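PDB 5C5G: spherulin-4 from Aspergillus clavatus, which probably acts as a glycoside hydrolase in the biosynthesis of galactosaminogalactan and binds N-acetyl-D-galactosamine in a (beta/alpha) barrel. Local coordinates for residues A[37-43]-A[70-76]; A[30-36]-A[65-71]; A[112-118]-A[147-153]. One frame throughout, in Å; residues are numbered along the deposited sequence.

Contact 1: A[37-43]-A[70-76]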
loop_
_atom_site.group_PDB
_atom_site.type_symbol
_atom_site.label_atom_id
_atom_site.label_comp_id
_atom_site.label_asym_id
_atom_site.label_seq_id
_atom_site.Cartn_x
_atom_site.Cartn_y
_atom_site.Cartn_z
ATOM N N ASN A 37 -3.777 -11.437 -4.350
ATOM C CA ASN A 37 -4.461 -10.210 -3.935
ATOM C C ASN A 37 -3.525 -9.026 -3.993
ATOM O O ASN A 37 -2.386 -9.114 -3.517
ATOM C CB ASN A 37 -5.016 -10.384 -2.528
ATOM C CG ASN A 37 -6.071 -11.452 -2.465
ATOM O OD1 ASN A 37 -6.916 -11.539 -3.353
ATOM N ND2 ASN A 37 -6.022 -12.280 -1.435
ATOM N N PHE A 38 -4.020 -7.939 -4.572
ATOM C CA PHE A 38 -3.250 -6.726 -4.781
ATOM C C PHE A 38 -3.875 -5.592 -3.989
ATOM O O PHE A 38 -5.072 -5.328 -4.104
ATOM C CB PHE A 38 -3.239 -6.339 -6.258
ATOM C CG PHE A 38 -2.515 -7.309 -7.155
ATOM C CD1 PHE A 38 -3.137 -8.457 -7.611
ATOM C CD2 PHE A 38 -1.229 -7.063 -7.563
ATOM C CE1 PHE A 38 -2.481 -9.345 -8.445
ATOM C CE2 PHE A 38 -0.566 -7.956 -8.390
ATOM C CZ PHE A 38 -1.201 -9.087 -8.837
ATOM N N THR A 39 -3.058 -4.911 -3.203
ATOM C CA THR A 39 -3.462 -3.701 -2.501
ATOM C C THR A 39 -2.826 -2.556 -3.259
ATOM O O THR A 39 -1.596 -2.481 -3.296
ATOM C CB THR A 39 -2.953 -3.696 -1.068
ATOM O OG1 THR A 39 -3.515 -4.816 -0.378
ATOM C CG2 THR A 39 -3.367 -2.414 -0.353
ATOM N N VAL A 40 -3.623 -1.681 -3.859
ATOM C CA VAL A 40 -3.101 -0.705 -4.801
ATOM C C VAL A 40 -3.431 0.689 -4.299
ATOM O O VAL A 40 -4.596 1.056 -4.189
ATOM C CB VAL A 40 -3.704 -0.947 -6.182
ATOM C CG1 VAL A 40 -3.210 0.094 -7.180
ATOM C CG2 VAL A 40 -3.395 -2.359 -6.673
ATOM N N VAL A 41 -2.403 1.471 -3.993
ATOM C CA VAL A 41 -2.617 2.832 -3.525
ATOM C C VAL A 41 -2.582 3.769 -4.712
ATOM O O VAL A 41 -1.598 3.795 -5.461
ATOM C CB VAL A 41 -1.533 3.267 -2.544
ATOM C CG1 VAL A 41 -1.819 4.655 -2.030
ATOM C CG2 VAL A 41 -1.423 2.264 -1.391
ATOM N N ILE A 42 -3.627 4.544 -4.881
ATOM C CA ILE A 42 -3.615 5.569 -5.921
ATOM C C ILE A 42 -3.558 6.940 -5.252
ATOM O O ILE A 42 -3.992 7.145 -4.103
ATOM C CB ILE A 42 -4.756 5.409 -6.915
ATOM C CG1 ILE A 42 -6.062 5.397 -6.180
ATOM C CG2 ILE A 42 -4.607 4.088 -7.736
ATOM C CD1 ILE A 42 -6.681 6.747 -5.951
ATOM N N ASN A 43 -2.996 7.880 -5.983
ATOM C CA ASN A 43 -2.513 9.113 -5.395
ATOM C C ASN A 43 -2.468 10.204 -6.455
ATOM O O ASN A 43 -1.420 10.494 -7.008
ATOM C CB ASN A 43 -1.128 8.837 -4.811
ATOM C CG ASN A 43 -0.535 10.014 -4.121
ATOM O OD1 ASN A 43 -1.211 11.014 -3.868
ATOM N ND2 ASN A 43 0.745 9.917 -3.798
ATOM N N ASN A 70 -9.672 -9.165 -7.401
ATOM C CA ASN A 70 -8.470 -9.354 -6.580
ATOM C C ASN A 70 -7.679 -8.086 -6.356
ATOM O O ASN A 70 -6.548 -8.139 -5.874
ATOM C CB ASN A 70 -7.564 -10.455 -7.157
ATOM C CG ASN A 70 -7.105 -10.179 -8.582
ATOM O OD1 ASN A 70 -7.830 -9.595 -9.381
ATOM N ND2 ASN A 70 -5.905 -10.635 -8.913
ATOM N N VAL A 71 -8.278 -6.945 -6.668
ATOM C CA VAL A 71 -7.673 -5.647 -6.415
ATOM C C VAL A 71 -8.434 -4.933 -5.312
ATOM O O VAL A 71 -9.671 -4.913 -5.309
ATOM C CB VAL A 71 -7.744 -4.769 -7.682
ATOM C CG1 VAL A 71 -7.408 -3.291 -7.395
ATOM C CG2 VAL A 71 -6.827 -5.335 -8.757
ATOM N N ARG A 72 -7.691 -4.327 -4.404
ATOM C CA ARG A 72 -8.260 -3.420 -3.414
ATOM C C ARG A 72 -7.568 -2.088 -3.533
ATOM O O ARG A 72 -6.409 -1.934 -3.129
ATOM C CB ARG A 72 -8.079 -3.977 -2.004
ATOM C CG ARG A 72 -8.873 -5.245 -1.729
ATOM C CD ARG A 72 -10.385 -5.012 -1.816
ATOM N NE ARG A 72 -11.139 -6.244 -1.568
ATOM C CZ ARG A 72 -11.477 -7.118 -2.510
ATOM N NH1 ARG A 72 -12.155 -8.213 -2.185
ATOM N NH2 ARG A 72 -11.145 -6.902 -3.778
ATOM N N LEU A 73 -8.266 -1.123 -4.125
ATOM C CA LEU A 73 -7.750 0.218 -4.273
ATOM C C LEU A 73 -7.895 0.979 -2.970
ATOM O O LEU A 73 -8.908 0.891 -2.288
ATOM C CB LEU A 73 -8.521 0.986 -5.339
ATOM C CG LEU A 73 -8.355 0.476 -6.755
ATOM C CD1 LEU A 73 -9.291 1.200 -7.685
ATOM C CD2 LEU A 73 -6.953 0.633 -7.262
ATOM N N LEU A 74 -6.872 1.766 -2.667
ATOM C CA LEU A 74 -6.884 2.665 -1.512
ATOM C C LEU A 74 -6.557 4.068 -1.974
ATOM O O LEU A 74 -5.694 4.267 -2.832
ATOM C CB LEU A 74 -5.825 2.257 -0.483
ATOM C CG LEU A 74 -5.842 0.809 0.019
ATOM C CD1 LEU A 74 -4.704 0.606 1.004
ATOM C CD2 LEU A 74 -7.134 0.440 0.678
ATOM N N GLY A 75 -7.201 5.043 -1.356
ATOM C CA GLY A 75 -6.864 6.436 -1.615
ATOM C C GLY A 75 -5.754 6.934 -0.695
ATOM O O GLY A 75 -5.861 6.785 0.526
ATOM N N TYR A 76 -4.721 7.550 -1.258
ATOM C CA TYR A 76 -3.632 8.145 -0.487
ATOM C C TYR A 76 -4.094 9.408 0.234
ATOM O O TYR A 76 -4.655 10.310 -0.400
ATOM C CB TYR A 76 -2.489 8.494 -1.445
ATOM C CG TYR A 76 -1.303 9.189 -0.820
ATOM C CD1 TYR A 76 -1.364 10.530 -0.462
ATOM C CD2 TYR A 76 -0.104 8.518 -0.646
ATOM C CE1 TYR A 76 -0.280 11.168 0.098
ATOM C CE2 TYR A 76 0.991 9.150 -0.092
ATOM C CZ TYR A 76 0.895 10.473 0.292
ATOM O OH TYR A 76 1.974 11.119 0.851
#

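Contact 2: A[30-36]-A[65-71]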
loop_
_atom_site.group_PDB
_atom_site.type_symbol
_atom_site.label_atom_id
_atom_site.label_comp_id
_atom_site.label_asym_id
_atom_site.label_seq_id
_atom_site.Cartn_x
_atom_site.Cartn_y
_atom_site.Cartn_z
ATOM N N ILE A 30 -2.189 -8.485 -12.684
ATOM C CA ILE A 30 -3.453 -8.718 -12.005
ATOM C C ILE A 30 -4.257 -9.777 -12.765
ATOM O O ILE A 30 -4.842 -10.680 -12.163
ATOM C CB ILE A 30 -4.284 -7.427 -11.890
ATOM C CG1 ILE A 30 -3.627 -6.467 -10.903
ATOM C CG2 ILE A 30 -5.734 -7.730 -11.470
ATOM C CD1 ILE A 30 -4.162 -5.037 -11.012
ATOM N N SER A 31 -4.287 -9.646 -14.086
ATOM C CA SER A 31 -5.015 -10.561 -14.949
ATOM C C SER A 31 -4.360 -11.941 -14.994
ATOM O O SER A 31 -5.043 -12.970 -15.013
ATOM C CB SER A 31 -5.101 -9.972 -16.362
ATOM O OG SER A 31 -5.794 -10.861 -17.216
ATOM N N LYS A 32 -3.030 -11.971 -15.000
ATOM C CA LYS A 32 -2.299 -13.230 -15.069
ATOM C C LYS A 32 -2.422 -14.035 -13.779
ATOM O O LYS A 32 -2.357 -15.260 -13.800
ATOM C CB LYS A 32 -0.821 -12.959 -15.370
ATOM C CG LYS A 32 0.046 -14.199 -15.433
ATOM C CD LYS A 32 1.497 -13.862 -15.696
ATOM C CE LYS A 32 2.356 -15.114 -15.653
ATOM N NZ LYS A 32 3.809 -14.797 -15.661
ATOM N N HIS A 33 -2.578 -13.340 -12.655
ATOM C CA HIS A 33 -2.566 -13.979 -11.331
ATOM C C HIS A 33 -3.829 -13.650 -10.538
ATOM O O HIS A 33 -3.782 -12.921 -9.543
ATOM C CB HIS A 33 -1.354 -13.516 -10.535
ATOM C CG HIS A 33 -0.045 -13.805 -11.190
ATOM N ND1 HIS A 33 0.490 -15.069 -11.274
ATOM C CD2 HIS A 33 0.854 -12.975 -11.771
ATOM C CE1 HIS A 33 1.660 -15.009 -11.883
ATOM N NE2 HIS A 33 1.909 -13.746 -12.183
ATOM N N PRO A 34 -4.975 -14.196 -10.971
ATOM C CA PRO A 34 -6.228 -13.899 -10.265
ATOM C C PRO A 34 -6.236 -14.409 -8.827
ATOM O O PRO A 34 -7.030 -13.938 -8.026
ATOM C CB PRO A 34 -7.287 -14.627 -11.101
ATOM C CG PRO A 34 -6.546 -15.677 -11.851
ATOM C CD PRO A 34 -5.186 -15.087 -12.123
ATOM N N ASP A 35 -5.342 -15.342 -8.516
ATOM C CA ASP A 35 -5.225 -15.893 -7.169
ATOM C C ASP A 35 -4.414 -15.012 -6.212
ATOM O O ASP A 35 -4.398 -15.268 -5.019
ATOM C CB ASP A 35 -4.594 -17.287 -7.238
ATOM C CG ASP A 35 -3.216 -17.273 -7.875
ATOM O OD1 ASP A 35 -3.058 -16.657 -8.950
ATOM O OD2 ASP A 35 -2.283 -17.868 -7.295
ATOM N N VAL A 36 -3.721 -14.006 -6.732
ATOM C CA VAL A 36 -2.941 -13.078 -5.926
ATOM C C VAL A 36 -3.809 -11.882 -5.602
ATOM O O VAL A 36 -4.531 -11.384 -6.465
ATOM C CB VAL A 36 -1.666 -12.622 -6.671
ATOM C CG1 VAL A 36 -0.955 -11.503 -5.923
ATOM C CG2 VAL A 36 -0.746 -13.799 -6.846
ATOM N N LEU A 65 -9.056 -0.845 -13.031
ATOM C CA LEU A 65 -8.445 -1.628 -11.958
ATOM C C LEU A 65 -9.487 -2.087 -10.964
ATOM O O LEU A 65 -9.430 -3.219 -10.476
ATOM C CB LEU A 65 -7.362 -0.836 -11.215
ATOM C CG LEU A 65 -6.127 -0.408 -11.999
ATOM C CD1 LEU A 65 -5.140 0.245 -11.060
ATOM C CD2 LEU A 65 -5.470 -1.569 -12.729
ATOM N N ALA A 66 -10.432 -1.209 -10.649
ATOM C CA ALA A 66 -11.470 -1.516 -9.671
ATOM C C ALA A 66 -12.337 -2.691 -10.117
ATOM O O ALA A 66 -12.938 -3.363 -9.293
ATOM C CB ALA A 66 -12.335 -0.298 -9.422
ATOM N N SER A 67 -12.393 -2.942 -11.422
ATOM C CA SER A 67 -13.203 -4.030 -11.958
ATOM C C SER A 67 -12.676 -5.422 -11.610
ATOM O O SER A 67 -13.401 -6.406 -11.746
ATOM C CB SER A 67 -13.314 -3.892 -13.479
ATOM O OG SER A 67 -12.121 -4.294 -14.125
ATOM N N TYR A 68 -11.421 -5.521 -11.185
ATOM C CA TYR A 68 -10.835 -6.820 -10.840
ATOM C C TYR A 68 -11.097 -7.149 -9.385
ATOM O O TYR A 68 -10.793 -6.356 -8.495
ATOM C CB TYR A 68 -9.329 -6.798 -11.084
ATOM C CG TYR A 68 -8.956 -6.785 -12.539
ATOM C CD1 TYR A 68 -8.815 -7.965 -13.243
ATOM C CD2 TYR A 68 -8.734 -5.593 -13.207
ATOM C CE1 TYR A 68 -8.471 -7.966 -14.580
ATOM C CE2 TYR A 68 -8.392 -5.581 -14.543
ATOM C CZ TYR A 68 -8.260 -6.767 -15.226
ATOM O OH TYR A 68 -7.921 -6.771 -16.564
ATOM N N GLU A 69 -11.626 -8.337 -9.139
ATOM C CA GLU A 69 -12.035 -8.723 -7.801
ATOM C C GLU A 69 -10.858 -8.914 -6.850
ATOM O O GLU A 69 -11.030 -8.834 -5.637
ATOM C CB GLU A 69 -12.853 -10.012 -7.855
ATOM N N ASN A 70 -9.672 -9.165 -7.401
ATOM C CA ASN A 70 -8.470 -9.354 -6.580
ATOM C C ASN A 70 -7.679 -8.086 -6.356
ATOM O O ASN A 70 -6.548 -8.139 -5.874
ATOM C CB ASN A 70 -7.564 -10.455 -7.157
ATOM C CG ASN A 70 -7.105 -10.179 -8.582
ATOM O OD1 ASN A 70 -7.830 -9.595 -9.381
ATOM N ND2 ASN A 70 -5.905 -10.635 -8.913
ATOM N N VAL A 71 -8.278 -6.945 -6.668
ATOM C CA VAL A 71 -7.673 -5.647 -6.415
ATOM C C VAL A 71 -8.434 -4.933 -5.312
ATOM O O VAL A 71 -9.671 -4.913 -5.309
ATOM C CB VAL A 71 -7.744 -4.769 -7.682
ATOM C CG1 VAL A 71 -7.408 -3.291 -7.395
ATOM C CG2 VAL A 71 -6.827 -5.335 -8.757
#

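Contact 3: A[112-118]-A[147-153]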
loop_
_atom_site.group_PDB
_atom_site.type_symbol
_atom_site.label_atom_id
_atom_site.label_comp_id
_atom_site.label_asym_id
_atom_site.label_seq_id
_atom_site.Cartn_x
_atom_site.Cartn_y
_atom_site.Cartn_z
ATOM N N GLY A 112 -10.823 1.884 0.686
ATOM C CA GLY A 112 -10.151 2.229 1.910
ATOM C C GLY A 112 -9.174 3.350 1.671
ATOM O O GLY A 112 -9.135 3.950 0.596
ATOM N N ILE A 113 -8.387 3.632 2.702
ATOM C CA ILE A 113 -7.482 4.760 2.735
ATOM C C ILE A 113 -6.110 4.315 3.211
ATOM O O ILE A 113 -5.975 3.521 4.157
ATOM C CB ILE A 113 -8.014 5.865 3.677
ATOM C CG1 ILE A 113 -9.381 6.388 3.186
ATOM C CG2 ILE A 113 -7.025 6.999 3.824
ATOM C CD1 ILE A 113 -9.386 7.107 1.848
ATOM N N PHE A 114 -5.103 4.861 2.535
ATOM C CA PHE A 114 -3.690 4.721 2.885
ATOM C C PHE A 114 -3.237 6.042 3.486
ATOM O O PHE A 114 -3.178 7.048 2.780
ATOM C CB PHE A 114 -2.903 4.416 1.611
ATOM C CG PHE A 114 -1.412 4.385 1.779
ATOM C CD1 PHE A 114 -0.769 3.244 2.202
ATOM C CD2 PHE A 114 -0.636 5.499 1.470
ATOM C CE1 PHE A 114 0.619 3.206 2.317
ATOM C CE2 PHE A 114 0.748 5.458 1.577
ATOM C CZ PHE A 114 1.370 4.319 1.997
ATOM N N PHE A 115 -2.951 6.051 4.786
ATOM C CA PHE A 115 -2.520 7.251 5.506
ATOM C C PHE A 115 -1.008 7.300 5.517
ATOM O O PHE A 115 -0.349 6.485 6.179
ATOM C CB PHE A 115 -3.046 7.238 6.929
ATOM C CG PHE A 115 -4.537 7.412 7.031
ATOM C CD1 PHE A 115 -5.111 8.656 6.767
ATOM C CD2 PHE A 115 -5.358 6.370 7.410
ATOM C CE1 PHE A 115 -6.479 8.849 6.871
ATOM C CE2 PHE A 115 -6.740 6.550 7.512
ATOM C CZ PHE A 115 -7.301 7.799 7.247
ATOM N N ASP A 116 -0.439 8.253 4.798
ATOM C CA ASP A 116 1.007 8.406 4.745
ATOM C C ASP A 116 1.514 9.231 5.913
ATOM O O ASP A 116 0.802 10.067 6.480
ATOM C CB ASP A 116 1.431 9.027 3.419
ATOM C CG ASP A 116 2.861 8.706 3.043
ATOM O OD1 ASP A 116 3.472 7.775 3.625
ATOM O OD2 ASP A 116 3.400 9.395 2.166
ATOM N N GLU A 117 2.748 8.947 6.280
ATOM C CA GLU A 117 3.484 9.697 7.294
ATOM C C GLU A 117 2.832 9.623 8.655
ATOM O O GLU A 117 2.728 10.620 9.358
ATOM C CB GLU A 117 3.616 11.173 6.906
ATOM C CG GLU A 117 4.118 11.419 5.502
ATOM C CD GLU A 117 3.794 12.828 4.991
ATOM O OE1 GLU A 117 2.678 13.360 5.255
ATOM O OE2 GLU A 117 4.666 13.398 4.310
ATOM N N THR A 118 2.396 8.456 9.067
ATOM C CA THR A 118 1.905 8.324 10.429
ATOM C C THR A 118 3.119 8.300 11.374
ATOM O O THR A 118 4.217 7.914 10.986
ATOM C CB THR A 118 1.052 7.069 10.590
ATOM O OG1 THR A 118 1.805 5.931 10.161
ATOM C CG2 THR A 118 -0.227 7.188 9.773
ATOM N N HIS A 147 -13.614 -0.855 3.660
ATOM C CA HIS A 147 -13.218 0.247 4.531
ATOM C C HIS A 147 -11.836 -0.004 5.128
ATOM O O HIS A 147 -11.605 0.157 6.324
ATOM C CB HIS A 147 -14.238 0.444 5.651
ATOM C CG HIS A 147 -15.617 0.787 5.168
ATOM N ND1 HIS A 147 -16.066 2.085 5.067
ATOM C CD2 HIS A 147 -16.641 0.002 4.758
ATOM C CE1 HIS A 147 -17.310 2.088 4.618
ATOM N NE2 HIS A 147 -17.686 0.836 4.427
ATOM N N TYR A 148 -10.908 -0.385 4.268
ATOM C CA TYR A 148 -9.561 -0.760 4.688
ATOM C C TYR A 148 -8.783 0.462 5.157
ATOM O O TYR A 148 -8.951 1.562 4.625
ATOM C CB TYR A 148 -8.859 -1.354 3.478
ATOM C CG TYR A 148 -7.842 -2.448 3.669
ATOM C CD1 TYR A 148 -8.210 -3.701 4.144
ATOM C CD2 TYR A 148 -6.522 -2.255 3.271
ATOM C CE1 TYR A 148 -7.270 -4.713 4.273
ATOM C CE2 TYR A 148 -5.578 -3.262 3.385
ATOM C CZ TYR A 148 -5.956 -4.484 3.886
ATOM O OH TYR A 148 -5.011 -5.479 3.994
ATOM N N VAL A 149 -7.913 0.265 6.138
ATOM C CA VAL A 149 -7.039 1.312 6.652
ATOM C C VAL A 149 -5.604 0.812 6.652
ATOM O O VAL A 149 -5.294 -0.218 7.264
ATOM C CB VAL A 149 -7.417 1.695 8.088
ATOM C CG1 VAL A 149 -6.400 2.671 8.685
ATOM C CG2 VAL A 149 -8.803 2.318 8.117
ATOM N N VAL A 150 -4.731 1.545 5.969
ATOM C CA VAL A 150 -3.296 1.262 6.004
ATOM C C VAL A 150 -2.576 2.496 6.508
ATOM O O VAL A 150 -2.948 3.614 6.150
ATOM C CB VAL A 150 -2.757 0.833 4.618
ATOM C CG1 VAL A 150 -1.237 0.627 4.619
ATOM C CG2 VAL A 150 -3.439 -0.443 4.160
ATOM N N HIS A 151 -1.573 2.288 7.357
ATOM C CA HIS A 151 -0.707 3.353 7.832
ATOM C C HIS A 151 0.674 3.186 7.256
ATOM O O HIS A 151 1.167 2.060 7.157
ATOM C CB HIS A 151 -0.567 3.276 9.350
ATOM C CG HIS A 151 -1.798 3.656 10.092
ATOM N ND1 HIS A 151 -1.895 3.545 11.458
ATOM C CD2 HIS A 151 -2.979 4.159 9.663
ATOM C CE1 HIS A 151 -3.088 3.968 11.842
ATOM N NE2 HIS A 151 -3.764 4.341 10.774
ATOM N N ASN A 152 1.332 4.290 6.939
ATOM C CA ASN A 152 2.741 4.262 6.547
ATOM C C ASN A 152 3.626 5.157 7.409
ATOM O O ASN A 152 3.899 6.302 7.062
ATOM C CB ASN A 152 2.948 4.653 5.100
ATOM C CG ASN A 152 4.394 4.478 4.680
ATOM O OD1 ASN A 152 5.174 3.784 5.347
ATOM N ND2 ASN A 152 4.789 5.150 3.606
ATOM N N PRO A 153 4.120 4.608 8.519
ATOM C CA PRO A 153 5.122 5.331 9.295
ATOM C C PRO A 153 6.496 5.228 8.659
ATOM O O PRO A 153 7.394 5.965 9.062
ATOM C CB PRO A 153 5.101 4.613 10.653
ATOM C CG PRO A 153 4.604 3.238 10.341
ATOM C CD PRO A 153 3.625 3.409 9.217
HETATM O O HOH W 1 6.999 7.839 11.017
#

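Contact 1: A[37-43]-A[70-76]
N43 lays its side-chain amide over one face of the Y76 ring, the two planes only 8° apart, in an amide–aromatic stack toward the C-terminal ends of two parallel barrel strands. Both side chains leave their backbones alike, CG lying anti to the backbone N (chi1 -178° in N43, 177° in Y76), which, from residues in register, carries the two groups alongside each other. N43 CG sits 3.5 Å from Y76 CG, while N43 OD1 comes within 3.4 Å of Y76 CD1 and also accepts from the backbone N of G47. From the stack back toward the N-terminal ends, six regular backbone hydrogen bonds join strands 38-42 and 71-76, from Y76 N to I42 O through F38 N to N70 O.

On the barrel interior, T39 sends CG2 to 3.6 Å from L74 CD1, leaving OG1 to bond E227. On the helix-facing side, V40 CB meets L73 CD2 at 3.8 Å, the two side chains pointing the same way. At the N-terminal end, N70 O lies in the plane of the F38 ring, at its edge. R72, bent at chi2, turns NH2 back to V71 O (2.9 Å) and to E69 O, while NE forms a salt bridge with D146.

The stacked amide and the hydrogen bond between its hydroxyl and D116 probably limit rotation of the Y76 ring, consistent with a preset side of the N-acetyl-D-galactosamine site.

Contact 2: A[30-36]-A[65-71]
I30 wedges its branched side chain between Y68, N70 and V71 where helix 24-32 ends. From CB the chain forks: CG2 stands anti to the backbone N, whereas CG1 lies beside it (chi1 -70°), and the two branches serve different neighbours. I30 CG2 sits over the face of the Y68 ring, 3.9 Å from its centroid, in a CH-pi contact. The same methyl, I30 CG2, also comes within 3.5 Å of N70 OD1. I30 CG1 passes V71 CG2 at 4.0 Å and carries the chain on to CD1. I30 CD1 packs closely against V71 CG2, at 3.5 Å, and more loosely against L65 CD2 at 4.1 Å. Y68 itself is tethered at its far end, its OH bonded to E27.

Beside this apolar wedge the N70 amide reaches across to the backbone of the preceding turn. N70 ND2 donates to V36 O at 2.9 Å, with the acceptor just 12° out of the amide plane, and makes a weak, long bond to I30 O at 3.4 Å. One asparagine thus ties both the last turn of the helix and the exit of the type I turn H33–V36, while N70 itself lies within a second type I turn, Y68–V71.

Two neighbouring helix-to-strand connections are joined here, at the N-terminal end of the parallel strands, the pole of a TIM barrel opposite its substrate-binding end.

Contact 3: A[112-118]-A[147-153]
D116 OD1 is gripped twice, by N152 ND2 at 2.9 Å from across the strands and by the backbone N of E117 at 3.0 Å, both bonds weak because they are strongly bent. The carboxylate and the amide run side by side with their planes 12° apart. N152 reaches this position with CG anti to the backbone N (chi1 -174°), and its ND2 serves a second acceptor, E172 OE1; the other carboxylate oxygen, D116 OD2, is bonded to the hydroxyl of Y76. The backbone of N152 is held as well: its O receives weak bonds from E117 N and T118 N just where strand 112-116 gives way to a loop. Earlier in the pair, four regular backbone bonds hold strands 112-116 and 148-152 parallel.

On the barrel interior, the F114 ring is set 40° to the N152 amide plane. F114 CZ meets N152 CB at 3.5 Å and F114 CD1 meets V150 CG1 at 3.6 Å, so that the ring packs obliquely against the base of the N152 side chain. On the outer face of the sheet, packed against helix 124-139, F115 CD2 approaches V149 CG1 at 4.0 Å. Nearer the strand ends, T118 places CG2 over the face of the H151 ring, 4.2 Å from its centroid, in a CH-pi contact. Past the strands a water donates to both T118 O (2.8 Å) and P153 O (2.7 Å), bridging the two loops.

N152 donates to both D116 and E172, two residues that bind N-acetyl-D-galactosamine, and this two-way donation is consistent with fixing their relative placement.

Overall arrangement
Strands 71-78 and 112-116 are neighbours in the barrel, so contacts 1 and 3, with centres about 11 Å apart, lie in the same parallel sheet. They meet most tellingly at the sugar site, where Y76 OH and D116 OD2 lie 2.6 Å apart, and again inside the barrel, where L74 CD1 packs 3.6 Å from V150 CG2. Contact 2 continues contact 1 toward the other pole: the two share N70 and V71, and F38 CE1 rests 3.7 Å from I30 CA. Contacts 2 and 3 do not touch, their centres being about 21 Å apart. The set illustrates the usual barrel division between a binding end and a structural end.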